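Local coordinates for Adenylate/guanylate cyclase/hydrolase, alpha/beta fold family (Ruegeria pomeroyi, PDB 3MR7), which probably acts as an adenylate cyclase, making cyclic AMP from ATP, with the cyclase domain forming this N-terminal piece of a longer protein, at residues I77-Q82 with V146-T151; I137-T142 with R166-V171; A125-E128 with I132-S135. All coordinates share one frame; numbering follows the deposited sequence. Where two conformers were deposited one is given.

Interaction 1: residues I77-Q82 with V146-T151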
ATOM      1  N   ILE A  77     -10.874  -1.893  16.735  1.00 44.26           N
ATOM      2  CA  ILE A  77     -10.495  -0.719  15.982  1.00 46.19           C
ATOM      3  C   ILE A  77     -11.236  -0.524  14.642  1.00 53.04           C
ATOM      4  O   ILE A  77     -11.837   0.516  14.423  1.00 58.55           O
ATOM      5  CB  ILE A  77      -8.990  -0.744  15.726  1.00 44.24           C
ATOM      6  CG1 ILE A  77      -8.256  -0.725  17.063  1.00 40.16           C
ATOM      7  CG2 ILE A  77      -8.569   0.444  14.841  1.00 41.54           C
ATOM      8  CD1 ILE A  77      -6.757  -0.742  16.935  1.00 34.18           C
ATOM      9  N   GLN A  78     -11.184  -1.521  13.759  1.00 48.87           N
ATOM     10  CA  GLN A  78     -11.774  -1.422  12.436  1.00 42.89           C
ATOM     11  C   GLN A  78     -13.294  -1.282  12.469  1.00 44.79           C
ATOM     12  O   GLN A  78     -13.863  -0.531  11.699  1.00 52.73           O
ATOM     13  CB  GLN A  78     -11.363  -2.617  11.578  1.00 38.85           C
ATOM     14  CG  GLN A  78      -9.895  -2.675  11.309  1.00 40.32           C
ATOM     15  CD  GLN A  78      -9.405  -1.418  10.589  1.00 55.41           C
ATOM     16  OE1 GLN A  78      -9.598  -0.296  11.077  1.00 49.19           O
ATOM     17  NE2 GLN A  78      -8.766  -1.600   9.417  1.00 45.87           N
ATOM     18  N   GLN A  79     -13.957  -1.984  13.372  1.00 45.68           N
ATOM     19  CA  GLN A  79     -15.400  -1.812  13.528  1.00 44.07           C
ATOM     20  C   GLN A  79     -15.834  -0.445  14.079  1.00 51.42           C
ATOM     21  O   GLN A  79     -16.921   0.054  13.744  1.00 54.68           O
ATOM     22  CB  GLN A  79     -15.982  -2.917  14.391  1.00 39.96           C
ATOM     23  CG  GLN A  79     -15.929  -4.292  13.750  1.00 45.85           C
ATOM     24  CD  GLN A  79     -16.058  -5.379  14.786  1.00 61.45           C
ATOM     25  OE1 GLN A  79     -16.140  -5.100  15.986  1.00 70.14           O
ATOM     26  NE2 GLN A  79     -16.072  -6.621  14.340  1.00 66.46           N
ATOM     27  N   ALA A  80     -15.002   0.164  14.922  1.00 40.89           N
ATOM     28  CA  ALA A  80     -15.362   1.457  15.464  1.00 42.39           C
ATOM     29  C   ALA A  80     -15.129   2.504  14.371  1.00 54.73           C
ATOM     30  O   ALA A  80     -15.850   3.500  14.261  1.00 55.67           O
ATOM     31  CB  ALA A  80     -14.545   1.765  16.690  1.00 30.89           C
HETATM   32  N   MSE A  81     -14.117   2.262  13.555  1.00 47.67           N
HETATM   33  CA  MSE A  81     -13.769   3.223  12.531  1.00 50.18           C
HETATM   34  C   MSE A  81     -14.840   3.242  11.481  1.00 55.23           C
HETATM   35  O   MSE A  81     -15.084   4.287  10.882  1.00 59.64           O
HETATM   36  CB  MSE A  81     -12.412   2.919  11.905  1.00 39.75           C
HETATM   37  CG  MSE A  81     -11.269   3.230  12.844  1.00 37.49           C
HETATM   38 SE   MSE A  81     -11.025   5.169  13.046  0.84 62.51          SE
HETATM   39  CE  MSE A  81     -10.186   5.522  11.312  1.00 57.68           C
ATOM     40  N   GLN A  82     -15.489   2.095  11.261  1.00 39.58           N
ATOM     41  CA  GLN A  82     -16.609   2.078  10.328  1.00 51.31           C
ATOM     42  C   GLN A  82     -17.726   2.990  10.836  1.00 52.22           C
ATOM     43  O   GLN A  82     -18.307   3.738  10.066  1.00 55.88           O
ATOM     44  CB  GLN A  82     -17.133   0.656  10.047  1.00 55.75           C
ATOM     45  CG  GLN A  82     -18.579   0.629   9.527  1.00 67.21           C
ATOM     46  CD  GLN A  82     -18.956  -0.701   8.882  1.00 88.67           C
ATOM     47  OE1 GLN A  82     -18.450  -1.755   9.262  1.00 93.03           O
ATOM     48  NE2 GLN A  82     -19.859  -0.655   7.905  1.00 96.09           N
ATOM     49  N   VAL A 146     -13.188 -16.179  16.847  1.00 65.32           N
ATOM     50  CA  VAL A 146     -13.804 -14.957  16.377  1.00 62.15           C
ATOM     51  C   VAL A 146     -14.954 -15.318  15.446  1.00 64.37           C
ATOM     52  O   VAL A 146     -14.766 -16.097  14.519  1.00 69.81           O
ATOM     53  CB  VAL A 146     -12.763 -14.113  15.616  1.00 59.31           C
ATOM     54  CG1 VAL A 146     -13.416 -12.944  14.943  1.00 67.32           C
ATOM     55  CG2 VAL A 146     -11.662 -13.641  16.552  1.00 59.28           C
ATOM     56  N   SER A 147     -16.136 -14.755  15.677  1.00 61.99           N
ATOM     57  CA  SER A 147     -17.288 -15.011  14.794  1.00 62.86           C
ATOM     58  C   SER A 147     -17.121 -14.404  13.406  1.00 67.04           C
ATOM     59  O   SER A 147     -17.645 -14.935  12.420  1.00 78.06           O
ATOM     60  CB  SER A 147     -18.570 -14.475  15.415  1.00 52.78           C
ATOM     61  OG  SER A 147     -18.260 -13.320  16.166  1.00 64.16           O
ATOM     62  N   GLU A 148     -16.413 -13.283  13.338  1.00 56.53           N
ATOM     63  CA  GLU A 148     -16.156 -12.602  12.077  1.00 52.37           C
ATOM     64  C   GLU A 148     -15.460 -13.521  11.072  1.00 64.32           C
ATOM     65  O   GLU A 148     -14.509 -14.231  11.413  1.00 70.02           O
ATOM     66  CB  GLU A 148     -15.327 -11.347  12.306  1.00 39.68           C
ATOM     67  CG  GLU A 148     -16.085 -10.196  12.913  1.00 52.58           C
ATOM     68  CD  GLU A 148     -16.019 -10.165  14.410  1.00 69.31           C
ATOM     69  OE1 GLU A 148     -15.955 -11.251  15.024  1.00 77.29           O
ATOM     70  OE2 GLU A 148     -16.033  -9.051  14.975  1.00 73.60           O
ATOM     71  N   PRO A 149     -15.949 -13.521   9.826  1.00 60.84           N
ATOM     72  CA  PRO A 149     -15.444 -14.400   8.768  1.00 51.33           C
ATOM     73  C   PRO A 149     -14.236 -13.832   8.005  1.00 54.57           C
ATOM     74  O   PRO A 149     -14.108 -12.626   7.805  1.00 46.41           O
ATOM     75  CB  PRO A 149     -16.639 -14.502   7.825  1.00 43.15           C
ATOM     76  CG  PRO A 149     -17.317 -13.176   7.958  1.00 48.02           C
ATOM     77  CD  PRO A 149     -17.134 -12.754   9.395  1.00 52.87           C
ATOM     78  N   PHE A 150     -13.362 -14.732   7.570  1.00 57.70           N
ATOM     79  CA  PHE A 150     -12.217 -14.376   6.755  1.00 46.36           C
ATOM     80  C   PHE A 150     -12.273 -15.114   5.453  1.00 44.79           C
ATOM     81  O   PHE A 150     -12.857 -16.175   5.376  1.00 47.37           O
ATOM     82  CB  PHE A 150     -10.915 -14.733   7.467  1.00 44.04           C
ATOM     83  CG  PHE A 150     -10.562 -13.778   8.536  1.00 43.57           C
ATOM     84  CD1 PHE A 150      -9.551 -12.863   8.348  1.00 38.69           C
ATOM     85  CD2 PHE A 150     -11.298 -13.745   9.706  1.00 38.94           C
ATOM     86  CE1 PHE A 150      -9.242 -11.959   9.328  1.00 41.91           C
ATOM     87  CE2 PHE A 150     -11.006 -12.848  10.675  1.00 43.52           C
ATOM     88  CZ  PHE A 150      -9.971 -11.940  10.494  1.00 42.88           C
ATOM     89  N   THR A 151     -11.624 -14.549   4.449  1.00 36.01           N
ATOM     90  CA  THR A 151     -11.588 -15.103   3.132  1.00 44.88           C
ATOM     91  C   THR A 151     -10.158 -15.318   2.659  1.00 53.32           C
ATOM     92  O   THR A 151      -9.365 -14.388   2.669  1.00 52.16           O
ATOM     93  CB  THR A 151     -12.157 -14.092   2.200  1.00 49.31           C
ATOM     94  OG1 THR A 151     -13.511 -13.862   2.572  1.00 52.55           O
ATOM     95  CG2 THR A 151     -12.060 -14.589   0.769  1.00 43.94           C
TER

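Interaction 2: residues I137-T142 with R166-V171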
ATOM      1  N   ILE A 137      -0.957 -18.733   9.503  1.00 52.19           N
ATOM      2  CA  ILE A 137      -0.690 -19.188  10.860  1.00 51.66           C
ATOM      3  C   ILE A 137      -1.702 -18.522  11.803  1.00 54.96           C
ATOM      4  O   ILE A 137      -2.267 -19.192  12.681  1.00 52.77           O
ATOM      5  CB  ILE A 137       0.685 -18.782  11.355  1.00 51.80           C
ATOM      6  CG1 ILE A 137       1.784 -19.378  10.537  1.00 59.34           C
ATOM      7  CG2 ILE A 137       0.918 -19.272  12.723  1.00 56.94           C
ATOM      8  CD1 ILE A 137       3.083 -18.638  10.841  1.00 50.85           C
ATOM      9  N   VAL A 138      -1.920 -17.207  11.652  1.00 43.96           N
ATOM     10  CA  VAL A 138      -2.795 -16.502  12.593  1.00 39.10           C
ATOM     11  C   VAL A 138      -4.184 -17.056  12.449  1.00 42.32           C
ATOM     12  O   VAL A 138      -4.897 -17.287  13.428  1.00 42.20           O
ATOM     13  CB  VAL A 138      -2.840 -14.974  12.400  1.00 41.74           C
ATOM     14  CG1 VAL A 138      -4.068 -14.394  13.052  1.00 20.38           C
ATOM     15  CG2 VAL A 138      -1.605 -14.316  12.992  1.00 46.77           C
ATOM     16  N   HIS A 139      -4.552 -17.316  11.205  1.00 45.77           N
ATOM     17  CA  HIS A 139      -5.895 -17.802  10.923  1.00 43.22           C
ATOM     18  C   HIS A 139      -6.201 -19.168  11.517  1.00 43.00           C
ATOM     19  O   HIS A 139      -7.314 -19.382  11.980  1.00 44.38           O
ATOM     20  CB  HIS A 139      -6.175 -17.834   9.432  1.00 42.14           C
ATOM     21  CG  HIS A 139      -7.590 -18.176   9.123  1.00 48.70           C
ATOM     22  ND1 HIS A 139      -7.970 -19.426   8.669  1.00 47.41           N
ATOM     23  CD2 HIS A 139      -8.725 -17.459   9.240  1.00 49.21           C
ATOM     24  CE1 HIS A 139      -9.273 -19.439   8.500  1.00 57.70           C
ATOM     25  NE2 HIS A 139      -9.762 -18.259   8.842  1.00 55.53           N
ATOM     26  N   GLN A 140      -5.235 -20.087  11.497  1.00 36.21           N
ATOM     27  CA  GLN A 140      -5.493 -21.446  11.969  1.00 41.59           C
ATOM     28  C   GLN A 140      -5.728 -21.412  13.474  1.00 50.35           C
ATOM     29  O   GLN A 140      -6.428 -22.263  14.019  1.00 54.05           O
ATOM     30  CB  GLN A 140      -4.352 -22.403  11.625  1.00 33.39           C
ATOM     31  CG  GLN A 140      -4.020 -22.480  10.161  1.00 42.37           C
ATOM     32  CD  GLN A 140      -3.087 -23.631   9.826  1.00 59.54           C
ATOM     33  OE1 GLN A 140      -2.053 -23.427   9.186  1.00 56.08           O
ATOM     34  NE2 GLN A 140      -3.446 -24.858  10.255  1.00 62.30           N
ATOM     35  N   ILE A 141      -5.182 -20.391  14.131  1.00 43.93           N
ATOM     36  CA  ILE A 141      -5.269 -20.275  15.590  1.00 47.12           C
ATOM     37  C   ILE A 141      -6.488 -19.493  16.027  1.00 52.84           C
ATOM     38  O   ILE A 141      -6.989 -19.701  17.135  1.00 51.40           O
ATOM     39  CB  ILE A 141      -4.039 -19.533  16.184  1.00 59.08           C
ATOM     40  CG1 ILE A 141      -2.769 -20.361  16.062  1.00 56.03           C
ATOM     41  CG2 ILE A 141      -4.271 -19.170  17.629  1.00 60.78           C
ATOM     42  CD1 ILE A 141      -1.604 -19.686  16.633  1.00 53.76           C
ATOM     43  N   THR A 142      -6.964 -18.582  15.170  1.00 54.26           N
ATOM     44  CA  THR A 142      -8.003 -17.640  15.602  1.00 53.43           C
ATOM     45  C   THR A 142      -9.400 -17.890  15.030  1.00 54.52           C
ATOM     46  O   THR A 142     -10.388 -17.461  15.620  1.00 48.21           O
ATOM     47  CB  THR A 142      -7.582 -16.189  15.335  1.00 53.89           C
ATOM     48  OG1 THR A 142      -7.174 -16.076  13.977  1.00 63.03           O
ATOM     49  CG2 THR A 142      -6.403 -15.813  16.205  1.00 50.81           C
ATOM     50  N   ARG A 166       0.258 -17.524   2.782  0.59 44.39           N
ATOM     51  CA  ARG A 166      -1.161 -17.553   2.473  0.59 44.18           C
ATOM     52  C   ARG A 166      -1.841 -16.534   3.384  0.59 44.34           C
ATOM     53  O   ARG A 166      -1.680 -16.565   4.591  0.59 41.51           O
ATOM     54  CB  ARG A 166      -1.741 -18.969   2.632  0.59 41.29           C
ATOM     55  CG  ARG A 166      -3.266 -19.055   2.496  0.59 48.16           C
ATOM     56  CD  ARG A 166      -3.782 -20.443   1.989  0.59 60.59           C
ATOM     57  NE  ARG A 166      -3.999 -20.473   0.535  0.59 61.88           N
ATOM     58  CZ  ARG A 166      -3.200 -21.090  -0.329  0.59 70.45           C
ATOM     59  NH1 ARG A 166      -2.141 -21.756   0.113  0.59 72.43           N
ATOM     60  NH2 ARG A 166      -3.459 -21.055  -1.631  0.59 72.70           N
ATOM     61  N   VAL A 167      -2.583 -15.620   2.776  1.00 50.27           N
ATOM     62  CA  VAL A 167      -3.137 -14.477   3.466  1.00 51.64           C
ATOM     63  C   VAL A 167      -4.665 -14.515   3.502  1.00 53.01           C
ATOM     64  O   VAL A 167      -5.333 -14.724   2.482  1.00 45.36           O
ATOM     65  CB  VAL A 167      -2.626 -13.181   2.782  1.00 41.19           C
ATOM     66  CG1 VAL A 167      -3.340 -11.953   3.288  1.00 34.18           C
ATOM     67  CG2 VAL A 167      -1.107 -13.062   2.976  1.00 37.55           C
ATOM     68  N   TRP A 168      -5.208 -14.321   4.695  1.00 47.94           N
ATOM     69  CA  TRP A 168      -6.648 -14.305   4.892  1.00 42.41           C
ATOM     70  C   TRP A 168      -7.049 -12.892   5.230  1.00 47.95           C
ATOM     71  O   TRP A 168      -6.321 -12.171   5.929  1.00 50.39           O
ATOM     72  CB  TRP A 168      -7.015 -15.212   6.051  1.00 41.23           C
ATOM     73  CG  TRP A 168      -6.690 -16.628   5.780  1.00 46.35           C
ATOM     74  CD1 TRP A 168      -5.462 -17.218   5.848  1.00 48.60           C
ATOM     75  CD2 TRP A 168      -7.605 -17.643   5.391  1.00 48.90           C
ATOM     76  NE1 TRP A 168      -5.555 -18.539   5.522  1.00 49.48           N
ATOM     77  CE2 TRP A 168      -6.861 -18.830   5.234  1.00 52.69           C
ATOM     78  CE3 TRP A 168      -8.993 -17.671   5.173  1.00 46.27           C
ATOM     79  CZ2 TRP A 168      -7.455 -20.039   4.852  1.00 54.25           C
ATOM     80  CZ3 TRP A 168      -9.579 -18.862   4.801  1.00 45.35           C
ATOM     81  CH2 TRP A 168      -8.815 -20.034   4.633  1.00 40.48           C
ATOM     82  N   GLN A 169      -8.217 -12.500   4.749  1.00 45.15           N
ATOM     83  CA  GLN A 169      -8.683 -11.138   4.930  1.00 39.94           C
ATOM     84  C   GLN A 169     -10.112 -11.031   5.409  1.00 43.93           C
ATOM     85  O   GLN A 169     -10.996 -11.781   5.008  1.00 53.00           O
ATOM     86  CB  GLN A 169      -8.549 -10.348   3.627  1.00 40.55           C
ATOM     87  CG  GLN A 169      -8.907  -8.877   3.760  1.00 41.17           C
ATOM     88  CD  GLN A 169      -8.737  -8.141   2.464  1.00 46.91           C
ATOM     89  OE1 GLN A 169      -9.497  -8.358   1.522  1.00 57.90           O
ATOM     90  NE2 GLN A 169      -7.730  -7.272   2.393  1.00 34.32           N
ATOM     91  N   TRP A 170     -10.336 -10.050   6.256  1.00 48.12           N
ATOM     92  CA  TRP A 170     -11.658  -9.723   6.697  1.00 48.18           C
ATOM     93  C   TRP A 170     -11.931  -8.285   6.328  1.00 52.59           C
ATOM     94  O   TRP A 170     -11.087  -7.407   6.516  1.00 50.75           O
ATOM     95  CB  TRP A 170     -11.726  -9.882   8.200  1.00 49.46           C
ATOM     96  CG  TRP A 170     -12.944  -9.297   8.791  1.00 60.19           C
ATOM     97  CD1 TRP A 170     -14.142  -9.917   9.009  1.00 63.44           C
ATOM     98  CD2 TRP A 170     -13.090  -7.966   9.262  1.00 61.71           C
ATOM     99  NE1 TRP A 170     -15.028  -9.046   9.584  1.00 58.52           N
ATOM    100  CE2 TRP A 170     -14.405  -7.840   9.752  1.00 58.04           C
ATOM    101  CE3 TRP A 170     -12.231  -6.869   9.335  1.00 54.65           C
ATOM    102  CZ2 TRP A 170     -14.876  -6.670  10.291  1.00 47.68           C
ATOM    103  CZ3 TRP A 170     -12.695  -5.725   9.853  1.00 44.33           C
ATOM    104  CH2 TRP A 170     -14.010  -5.622  10.329  1.00 48.74           C
ATOM    105  N   VAL A 171     -13.101  -8.044   5.767  1.00 51.16           N
ATOM    106  CA  VAL A 171     -13.541  -6.688   5.524  1.00 45.89           C
ATOM    107  C   VAL A 171     -14.812  -6.490   6.279  1.00 45.64           C
ATOM    108  O   VAL A 171     -15.546  -7.429   6.526  1.00 50.01           O
ATOM    109  CB  VAL A 171     -13.815  -6.392   4.040  1.00 48.71           C
ATOM    110  CG1 VAL A 171     -12.664  -6.863   3.188  1.00 45.42           C
ATOM    111  CG2 VAL A 171     -15.115  -7.035   3.601  1.00 55.57           C
TER

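Interaction 3: residues A125-E128 with I132-S135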
ATOM      1  N   ALA A 125       0.388  -3.649   4.381  1.00 43.25           N
ATOM      2  CA  ALA A 125       0.492  -2.909   3.141  1.00 39.05           C
ATOM      3  C   ALA A 125      -0.440  -3.423   2.045  1.00 47.55           C
ATOM      4  O   ALA A 125      -0.945  -2.648   1.254  1.00 51.17           O
ATOM      5  CB  ALA A 125       1.935  -2.917   2.661  1.00 29.97           C
ATOM      6  N   ILE A 126      -0.664  -4.725   1.975  1.00 49.91           N
ATOM      7  CA  ILE A 126      -1.550  -5.236   0.939  1.00 45.31           C
ATOM      8  C   ILE A 126      -2.994  -5.316   1.416  1.00 38.54           C
ATOM      9  O   ILE A 126      -3.884  -5.492   0.608  1.00 40.59           O
ATOM     10  CB  ILE A 126      -1.147  -6.624   0.496  1.00 43.63           C
ATOM     11  CG1 ILE A 126      -1.509  -7.597   1.630  1.00 42.51           C
ATOM     12  CG2 ILE A 126       0.347  -6.632   0.015  1.00 28.18           C
ATOM     13  CD1 ILE A 126      -0.982  -8.950   1.485  1.00 45.92           C
ATOM     14  N   SER A 127      -3.228  -5.183   2.718  1.00 40.65           N
ATOM     15  CA  SER A 127      -4.586  -5.235   3.252  1.00 45.46           C
ATOM     16  C   SER A 127      -5.467  -4.184   2.611  1.00 43.17           C
ATOM     17  O   SER A 127      -5.010  -3.098   2.312  1.00 48.31           O
ATOM     18  CB  SER A 127      -4.570  -4.982   4.754  1.00 52.44           C
ATOM     19  OG  SER A 127      -5.888  -4.826   5.233  1.00 54.95           O
ATOM     20  N   GLU A 128      -6.743  -4.464   2.409  1.00 38.90           N
ATOM     21  CA  GLU A 128      -7.522  -3.373   1.894  1.00 48.58           C
ATOM     22  C   GLU A 128      -7.931  -2.398   2.974  1.00 51.54           C
ATOM     23  O   GLU A 128      -7.943  -2.724   4.147  1.00 54.44           O
ATOM     24  CB  GLU A 128      -8.620  -3.777   0.914  1.00 55.35           C
ATOM     25  CG  GLU A 128      -9.842  -4.444   1.413  1.00 77.94           C
ATOM     26  CD  GLU A 128     -10.647  -4.987   0.226  1.00 96.86           C
ATOM     27  OE1 GLU A 128     -10.030  -5.230  -0.842  1.00103.20           O
ATOM     28  OE2 GLU A 128     -11.881  -5.161   0.345  1.00100.22           O
ATOM     29  N   ILE A 132      -8.578  -6.100   7.669  1.00 35.91           N
ATOM     30  CA  ILE A 132      -7.511  -6.692   8.435  1.00 36.70           C
ATOM     31  C   ILE A 132      -7.005  -7.912   7.669  1.00 49.73           C
ATOM     32  O   ILE A 132      -7.793  -8.775   7.323  1.00 51.82           O
ATOM     33  CB  ILE A 132      -8.025  -7.247   9.749  1.00 38.83           C
ATOM     34  CG1 ILE A 132      -8.784  -6.201  10.540  1.00 43.52           C
ATOM     35  CG2 ILE A 132      -6.878  -7.775  10.558  1.00 36.55           C
ATOM     36  CD1 ILE A 132      -9.274  -6.728  11.867  1.00 46.98           C
ATOM     37  N   CYS A 133      -5.702  -7.992   7.401  1.00 52.91           N
ATOM     38  CA  CYS A 133      -5.120  -9.181   6.770  1.00 46.90           C
ATOM     39  C   CYS A 133      -4.275  -9.939   7.773  1.00 44.39           C
ATOM     40  O   CYS A 133      -3.461  -9.345   8.464  1.00 46.40           O
ATOM     41  CB  CYS A 133      -4.269  -8.803   5.565  1.00 38.39           C
ATOM     42  SG  CYS A 133      -5.219  -8.501   4.090  1.00 50.59           S
ATOM     43  N   VAL A 134      -4.482 -11.241   7.871  1.00 37.56           N
ATOM     44  CA  VAL A 134      -3.716 -12.053   8.820  1.00 36.90           C
ATOM     45  C   VAL A 134      -3.053 -13.198   8.087  1.00 37.68           C
ATOM     46  O   VAL A 134      -3.568 -13.700   7.086  1.00 42.93           O
ATOM     47  CB  VAL A 134      -4.612 -12.615   9.911  1.00 40.51           C
ATOM     48  CG1 VAL A 134      -5.644 -11.556  10.287  1.00 37.90           C
ATOM     49  CG2 VAL A 134      -5.312 -13.902   9.428  1.00 35.71           C
ATOM     50  N   SER A 135      -1.890 -13.609   8.546  1.00 39.32           N
ATOM     51  CA  SER A 135      -1.247 -14.712   7.873  1.00 45.64           C
ATOM     52  C   SER A 135      -2.074 -15.956   8.185  1.00 50.50           C
ATOM     53  O   SER A 135      -2.941 -15.936   9.072  1.00 42.57           O
ATOM     54  CB  SER A 135       0.171 -14.894   8.377  1.00 37.86           C
ATOM     55  OG  SER A 135       0.137 -15.357   9.719  1.00 45.65           O
TER

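Interaction 1: residues I77-Q82 with V146-T151
Gln79 and Glu148 meet through a single amide-carboxylate hydrogen bond at the surface of a class III nucleotide cyclase domain, where helix 67-84, which packs against the sheet, faces the loop that leads into strand 151-158. The backbones stay well apart, with the CA atoms of Gln79 and Glu148 10.9 Å from each other, so two long polar side chains are needed to span the gap. The CB of Gln79 points toward the loop, and its CG sits beside the backbone N. From there chi2 of 160° keeps the chain extended, carrying CD to 3.7 Å from Glu148 OE2. At the tip the two arms of the amide part ways: OE1 is turned aside, 4.1 Å from Glu148 OE2, while NE2 goes forward as donor to Glu148 OE2 at 2.5 Å, a modelled distance that is short for an N-H...O bond and not to be pressed. The bond is bent, with an angle of 138° at the hydrogen, yet the acceptor lies in the amide plane, and amide and carboxylate are nearly coplanar, 8° apart. Glu148 arrives from the opposite direction, its chain kinked at chi2. The aliphatic parts of both side chains also touch Trp170 of strand 161-170. Glutamine suits the helix position because it offers an N-H without adding charge, and glutamate suits the loop because its two oxygens can serve separate donors. OE2 receives the amide on its anti lone pair, pointing away from the other oxygen, while Glu148 OE1 takes a weak hydrogen bond from Ser147 OG at 3.3 Å.

Interaction 2: residues I137-T142 with R166-V171
His139 lays its imidazole flat on the indole of Trp168, joining helix 136-142 to strand 161-170 at the surface of the alpha/beta cyclase fold. The aromatic contact is a face-to-face stack: the imidazole centroid lies 3.9 Å from that of the six-membered indole ring, and the planes differ by 6°. His139 ND1 is above the middle of the indole, 3.7 Å from Trp168 CE2, while CE1 and NE2 of His139 reach over the CE3-CZ3 edge of the six-membered ring. This overlap depends on CG of His139 standing anti to the backbone N (chi1 -173°), which sends the ring out from the helix.

A CH-pi contact continues the cover, since His139 CB sits over the face of the five-membered ring, 3.9 Å from its centroid. The wide tryptophan can therefore receive both the ring and the methylene of one histidine. Putting an alanine in place of Trp168 is likely to leave the imidazole without its stacking partner and free to turn, and Asp136 without its N-H donor.

Hydrogen bonds hold the surroundings. Trp168 NE1 donates to Asp136 OD1 at the start of the same helix, which would hold the rotation of the indole. On the helix, Thr142 OG1 folds back to Val138 O at 2.6 Å, approaching from above the carbonyl plane.

Interaction 3: residues A125-E128 with I132-S135
Cys133 and Ser127 provide most of this buried contact, their CA atoms 5.3 Å apart. The sulfur does the touching: Cys133 SG lies 3.4 Å from Ser127 CA and 3.6 Å from Ser127 CB, lying against these two carbons of the serine rather than its hydroxyl. Behind the sulfur, Cys133 CB also approaches Ser127 CB, at 3.9 Å. Both side chains leave their backbones toward each other, and small residues suit so close a pairing of main chains, where the slim, polarisable thiol can lie against carbon.

The hydroxyl goes elsewhere. A chi1 of 171° swings OG away from the backbone N of Ser127 and toward the next residue, where it donates to Glu128 O at 3.1 Å, tilted 27° from the carbonyl plane. This gives the buried hydroxyl an acceptor within its own turn. Across the contact, Ser127 OG is 3.8 Å from Ile132 N, near but not bonded.

Ser127 is the first residue to leave helical geometry after helix 115-126, and Cys133 belongs to strand 132-135, which runs parallel to strand 96-107. The contact thus lies at the turn from helix to second strand in a beta-alpha-beta crossover. Cys133 bonds through its backbone to Ile98 and Ile100 of the first strand.

Ile126, the last helical residue, lies more to the flank. Its CB does not aim at the strand, and CG1 comes only to 4.5 Å from Cys133 SG, at the margin of the contact. The carbonyl oxygen of Ile126 accepts a hydrogen bond from Arg122 NH2 of the second subunit.

How the interactions relate
From the N terminus, helix 67-84 supplies residues 77-82, which wait until 146-151 for their partner, so interaction 1 closes the longest of the three loops. Within that loop falls interaction 3, a short return in which 125-128 meets 132-135 after only three residues. Strand 132-135 runs straight into helix 136-142, whose residues open interaction 2. That loop closes at 166-171, beyond the end of interaction 1, and the two cross. Strand 161-170 ties the set together: its backbone pairs with strand 132-135 of interaction 3 through Trp168 and Trp170, and Gln169 O receives Thr151 N of interaction 1.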